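PDB 2P7S: amphinase-2 from Rana pipiens, which hydrolyses RNA as a secreted, cytotoxic endonuclease of the pancreatic ribonuclease family, acting more on CpA than on UpA. Local coordinates for residues I48-T51 with T52-K56. Numbering follows the deposited sequence. Where two conformers were deposited one is given.
Sequences IHST and TGPVK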
ATOM      1  N   ILE A  48       0.693  -3.859  -1.153  1.00 21.93           N
ATOM      2  CA  ILE A  48      -0.431  -4.696  -1.558  1.00 22.87           C
ATOM      3  C   ILE A  48      -0.030  -5.543  -2.764  1.00 23.17           C
ATOM      4  O   ILE A  48       0.288  -5.009  -3.826  1.00 22.84           O
ATOM      5  CB  ILE A  48      -1.652  -3.820  -1.946  1.00 22.30           C
ATOM      6  CG1 ILE A  48      -1.913  -2.774  -0.863  1.00 22.29           C
ATOM      7  CG2 ILE A  48      -2.880  -4.691  -2.140  1.00 23.37           C
ATOM      8  CD1 ILE A  48      -2.746  -1.590  -1.353  1.00 23.43           C
ATOM      9  N   HIS A  49      -0.038  -6.861  -2.589  1.00 23.23           N
ATOM     10  CA  HIS A  49       0.331  -7.782  -3.659  1.00 25.38           C
ATOM     11  C   HIS A  49      -0.893  -8.037  -4.525  1.00 27.51           C
ATOM     12  O   HIS A  49      -1.649  -8.991  -4.301  1.00 28.65           O
ATOM     13  CB  HIS A  49       0.835  -9.095  -3.056  1.00 24.06           C
ATOM     14  CG  HIS A  49       2.087  -8.938  -2.254  1.00 23.21           C
ATOM     15  ND1 HIS A  49       3.344  -9.018  -2.814  1.00 21.59           N
ATOM     16  CD2 HIS A  49       2.275  -8.647  -0.945  1.00 24.03           C
ATOM     17  CE1 HIS A  49       4.253  -8.782  -1.884  1.00 23.96           C
ATOM     18  NE2 HIS A  49       3.630  -8.552  -0.741  1.00 24.96           N
ATOM     19  N   SER A  50      -1.089  -7.182  -5.518  1.00 27.93           N
ATOM     20  CA  SER A  50      -2.242  -7.305  -6.401  0.50 26.86           C
ATOM     21  C   SER A  50      -2.122  -6.423  -7.631  1.00 28.39           C
ATOM     22  O   SER A  50      -1.292  -5.509  -7.679  1.00 25.23           O
ATOM     23  CB  SER A  50      -3.516  -6.922  -5.636  0.50 26.11           C
ATOM     24  OG  SER A  50      -4.615  -6.706  -6.510  0.50 21.28           O
ATOM     25  N   THR A  51      -2.957  -6.708  -8.623  1.00 28.53           N
ATOM     26  CA  THR A  51      -2.998  -5.913  -9.834  1.00 29.39           C
ATOM     27  C   THR A  51      -3.630  -4.633  -9.284  1.00 28.24           C
ATOM     28  O   THR A  51      -4.218  -4.659  -8.202  1.00 28.46           O
ATOM     29  CB  THR A  51      -3.926  -6.555 -10.870  1.00 28.41           C
ATOM     30  OG1 THR A  51      -5.098  -7.041 -10.207  1.00 29.99           O
ATOM     31  CG2 THR A  51      -3.228  -7.726 -11.563  1.00 29.32           C
ATOM     32  N   THR A  52      -3.513  -3.530 -10.011  1.00 29.62           N
ATOM     33  CA  THR A  52      -4.047  -2.254  -9.545  1.00 29.25           C
ATOM     34  C   THR A  52      -5.566  -2.120  -9.577  1.00 28.62           C
ATOM     35  O   THR A  52      -6.152  -1.493  -8.695  1.00 27.10           O
ATOM     36  CB  THR A  52      -3.458  -1.092 -10.353  1.00 30.05           C
ATOM     37  OG1 THR A  52      -3.867  -1.206 -11.720  1.00 31.15           O
ATOM     38  CG2 THR A  52      -1.943  -1.109 -10.279  1.00 28.18           C
ATOM     39  N   GLY A  53      -6.190  -2.698 -10.602  1.00 29.47           N
ATOM     40  CA  GLY A  53      -7.634  -2.624 -10.755  1.00 29.31           C
ATOM     41  C   GLY A  53      -8.459  -2.961  -9.530  1.00 28.70           C
ATOM     42  O   GLY A  53      -9.332  -2.181  -9.147  1.00 30.54           O
ATOM     43  N   PRO A  54      -8.229  -4.128  -8.904  1.00 29.20           N
ATOM     44  CA  PRO A  54      -8.976  -4.539  -7.710  1.00 29.01           C
ATOM     45  C   PRO A  54      -8.848  -3.533  -6.564  1.00 28.52           C
ATOM     46  O   PRO A  54      -9.775  -3.366  -5.762  1.00 29.12           O
ATOM     47  CB  PRO A  54      -8.353  -5.889  -7.361  1.00 30.28           C
ATOM     48  CG  PRO A  54      -7.960  -6.430  -8.706  1.00 31.28           C
ATOM     49  CD  PRO A  54      -7.350  -5.216  -9.372  1.00 31.03           C
ATOM     50  N   VAL A  55      -7.701  -2.867  -6.483  1.00 27.10           N
ATOM     51  CA  VAL A  55      -7.496  -1.884  -5.426  1.00 27.05           C
ATOM     52  C   VAL A  55      -8.286  -0.613  -5.746  1.00 28.57           C
ATOM     53  O   VAL A  55      -8.877   0.003  -4.860  1.00 28.83           O
ATOM     54  CB  VAL A  55      -5.995  -1.529  -5.254  1.00 26.37           C
ATOM     55  CG1 VAL A  55      -5.819  -0.578  -4.067  1.00 24.85           C
ATOM     56  CG2 VAL A  55      -5.184  -2.793  -5.028  1.00 27.06           C
ATOM     57  N   LYS A  56      -8.303  -0.223  -7.014  1.00 29.27           N
ATOM     58  CA  LYS A  56      -9.052   0.966  -7.396  1.00 30.96           C
ATOM     59  C   LYS A  56     -10.550   0.752  -7.172  1.00 31.54           C
ATOM     60  O   LYS A  56     -11.263   1.681  -6.790  1.00 29.30           O
ATOM     61  CB  LYS A  56      -8.782   1.324  -8.859  1.00 32.19           C
ATOM     62  CG  LYS A  56      -9.534   2.556  -9.324  1.00 32.26           C
ATOM     63  CD  LYS A  56      -9.031   3.045 -10.671  1.00 35.09           C
ATOM     64  CE  LYS A  56      -9.792   4.290 -11.111  1.00 35.67           C
ATOM     65  NZ  LYS A  56      -9.191   4.871 -12.347  1.00 37.31           N
TER
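The strand-to-helix turn that leads from strand 45-49 into helix 52-56 of this pancreatic-type ribonuclease brings Thr51 against Pro54 and Ile48 against Val55. Thr51 OG1 lies 3.0 Å from Pro54 CD and 3.3 Å from Pro54 CG, touching the proline ring at its CD-CG side. The hydroxyl is placed there by a chi1 of 41°, which sets it between the backbone N and the carbonyl carbon. In one of the two conformers modelled for Ser50, its OG donates to Thr51 O at 2.7 Å, in the carbonyl plane on a lone pair, and rests 3.9 Å from Pro54 CB, so that a second hydroxyl then borders the ring. An alanine in place of Pro54 would probably leave Thr51 OG1 without its ring neighbour and the first turn freer to shift. Deeper in, the branches Ile48 CG2 and Val55 CG2 meet tip to tip at 4.2 Å, and Val55 CG2 also approaches Thr51 O at 3.8 Å. Both side chains are buried and continue onto Phe11 of helix 6-15, whose last residue, His15, is the probable proton acceptor. Ile48 further packs on Phe74 and Leu76 of strand 74-83, while Val55 reaches Ile16 of strand 16-17.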